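Local coordinates for protein calreticulin, putative (Trypanosoma cruzi, PDB 5HCF) that probably acts as a lectin-like chaperone, binding both carbohydrate and peptide through a globular domain of legume lectin fold, at residues 75-80 and 215-220. Sequence-based numbering, arbitrary orientation.
Sequences VKHEQD and VWQVES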
# COMPACT_ATOMS: atom_id res chain seq x y z
N VAL A 75 0.53 4.30 7.30
CA VAL A 75 -0.74 4.21 8.02
C VAL A 75 -0.47 4.24 9.52
O VAL A 75 0.47 3.61 10.00
CB VAL A 75 -1.51 2.92 7.70
CG1 VAL A 75 -3.00 3.14 7.90
CG2 VAL A 75 -1.21 2.47 6.30
N LYS A 76 -1.31 4.96 10.25
CA LYS A 76 -1.21 4.99 11.70
C LYS A 76 -2.49 4.45 12.31
O LYS A 76 -3.55 5.04 12.16
CB LYS A 76 -0.93 6.41 12.20
CG LYS A 76 -0.77 6.50 13.71
CD LYS A 76 -0.89 7.93 14.22
CE LYS A 76 -0.37 8.04 15.65
NZ LYS A 76 -0.96 9.21 16.36
N HIS A 77 -2.38 3.30 12.97
CA HIS A 77 -3.52 2.70 13.66
C HIS A 77 -3.48 3.02 15.15
O HIS A 77 -3.16 2.15 15.97
CB HIS A 77 -3.54 1.18 13.47
CG HIS A 77 -3.64 0.75 12.03
ND1 HIS A 77 -4.65 1.18 11.20
CD2 HIS A 77 -2.86 -0.08 11.30
CE1 HIS A 77 -4.49 0.63 10.00
NE2 HIS A 77 -3.41 -0.13 10.04
N GLU A 78 -3.80 4.26 15.51
CA GLU A 78 -3.71 4.72 16.89
C GLU A 78 -4.89 4.28 17.75
O GLU A 78 -4.88 4.43 18.97
CB GLU A 78 -3.59 6.25 16.93
CG GLU A 78 -4.66 6.98 16.14
CD GLU A 78 -4.80 8.45 16.53
OE1 GLU A 78 -3.77 9.10 16.80
OE2 GLU A 78 -5.95 8.95 16.57
N GLN A 79 -5.90 3.71 17.10
CA GLN A 79 -7.17 3.41 17.75
C GLN A 79 -7.24 2.08 18.52
O GLN A 79 -8.26 1.80 19.15
CB GLN A 79 -8.30 3.44 16.72
CG GLN A 79 -8.26 2.33 15.71
CD GLN A 79 -7.54 2.75 14.44
OE1 GLN A 79 -6.55 3.48 14.48
NE2 GLN A 79 -8.05 2.30 13.30
N ASP A 80 -6.18 1.28 18.47
CA ASP A 80 -6.22 -0.11 18.96
C ASP A 80 -7.01 -0.94 17.97
O ASP A 80 -8.13 -1.37 18.25
CB ASP A 80 -6.84 -0.22 20.36
CG ASP A 80 -5.89 0.20 21.46
OD1 ASP A 80 -4.68 -0.10 21.34
OD2 ASP A 80 -6.35 0.83 22.44
N VAL A 215 -10.94 -0.15 1.97
CA VAL A 215 -10.72 -0.97 3.16
C VAL A 215 -11.97 -1.11 4.01
O VAL A 215 -12.88 -0.29 3.94
CB VAL A 215 -9.60 -0.39 4.06
CG1 VAL A 215 -8.30 -0.29 3.29
CG2 VAL A 215 -10.00 0.97 4.61
N TRP A 216 -12.00 -2.17 4.82
CA TRP A 216 -13.02 -2.35 5.84
C TRP A 216 -12.39 -2.16 7.21
O TRP A 216 -11.29 -2.65 7.46
CB TRP A 216 -13.66 -3.75 5.72
CG TRP A 216 -14.29 -4.24 7.00
CD1 TRP A 216 -13.72 -5.05 7.94
CD2 TRP A 216 -15.62 -3.96 7.46
NE1 TRP A 216 -14.61 -5.29 8.96
CE2 TRP A 216 -15.78 -4.63 8.69
CE3 TRP A 216 -16.68 -3.20 6.96
CZ2 TRP A 216 -16.96 -4.56 9.43
CZ3 TRP A 216 -17.85 -3.14 7.69
CH2 TRP A 216 -17.98 -3.82 8.91
N GLN A 217 -13.08 -1.42 8.08
CA GLN A 217 -12.59 -1.21 9.44
C GLN A 217 -13.68 -1.40 10.49
O GLN A 217 -14.74 -0.78 10.42
CB GLN A 217 -11.98 0.18 9.61
CG GLN A 217 -10.55 0.32 9.13
CD GLN A 217 -9.89 1.57 9.67
OE1 GLN A 217 -10.27 2.69 9.35
NE2 GLN A 217 -8.90 1.38 10.54
N VAL A 218 -13.41 -2.27 11.46
CA VAL A 218 -14.27 -2.41 12.63
C VAL A 218 -13.98 -1.27 13.59
O VAL A 218 -14.85 -0.45 13.88
CB VAL A 218 -14.06 -3.75 13.35
CG1 VAL A 218 -14.94 -3.80 14.60
CG2 VAL A 218 -14.38 -4.92 12.43
N GLU A 219 -12.75 -1.23 14.10
CA GLU A 219 -12.29 -0.11 14.92
C GLU A 219 -11.61 0.92 14.03
O GLU A 219 -10.49 0.70 13.55
CB GLU A 219 -11.33 -0.58 16.02
CG GLU A 219 -11.86 -1.73 16.88
CD GLU A 219 -11.73 -3.10 16.22
OE1 GLU A 219 -10.98 -3.23 15.23
OE2 GLU A 219 -12.38 -4.06 16.70
N SER A 220 -12.29 2.03 13.78
CA SER A 220 -11.78 3.04 12.86
C SER A 220 -10.83 4.01 13.55
O SER A 220 -10.57 3.89 14.75
CB SER A 220 -12.93 3.79 12.19
OG SER A 220 -12.47 4.55 11.08
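His77 approaches Gln217 obliquely, its ND1 4.3 Å from the amide NE2. Its stronger tie is a hydrogen bond between ND1 and Ser222 OG, a hydroxyl that also bonds Gln79 NE2 and, weakly, Gln217 NE2. An imidazole suits this buried place because it combines a flat, packable ring with a polar nitrogen. Next, Glu78 turns back to a salt bridge with Lys76. In the legume lectin sandwich, segment 75-80 carries the end of strand 69-76 into a turn, and 215-220 does the same for strand 208-217 of the other antiparallel sheet, so the contact links the two sheets where these inner strands run out. Gln79 makes the link. With CG set between the backbone N and the carbonyl carbon (chi1 69°) and the chain bent at chi2, its NE2 donates a nearly straight bond of 2.9 Å (172°) to Glu219 O, which lies in the amide plane. Glutamine has both the length and the N-H for this. The side chains of Gln79 and Gln217 cross at about a right angle; their NE2 atoms, both donors, lie 3.0 Å apart without bonding. Lastly, Asp80 O rests 4.0 Å from Glu219 CB, while a carboxylate suits Glu219 because OE1 can accept from both Lys82 N and Cys83 N.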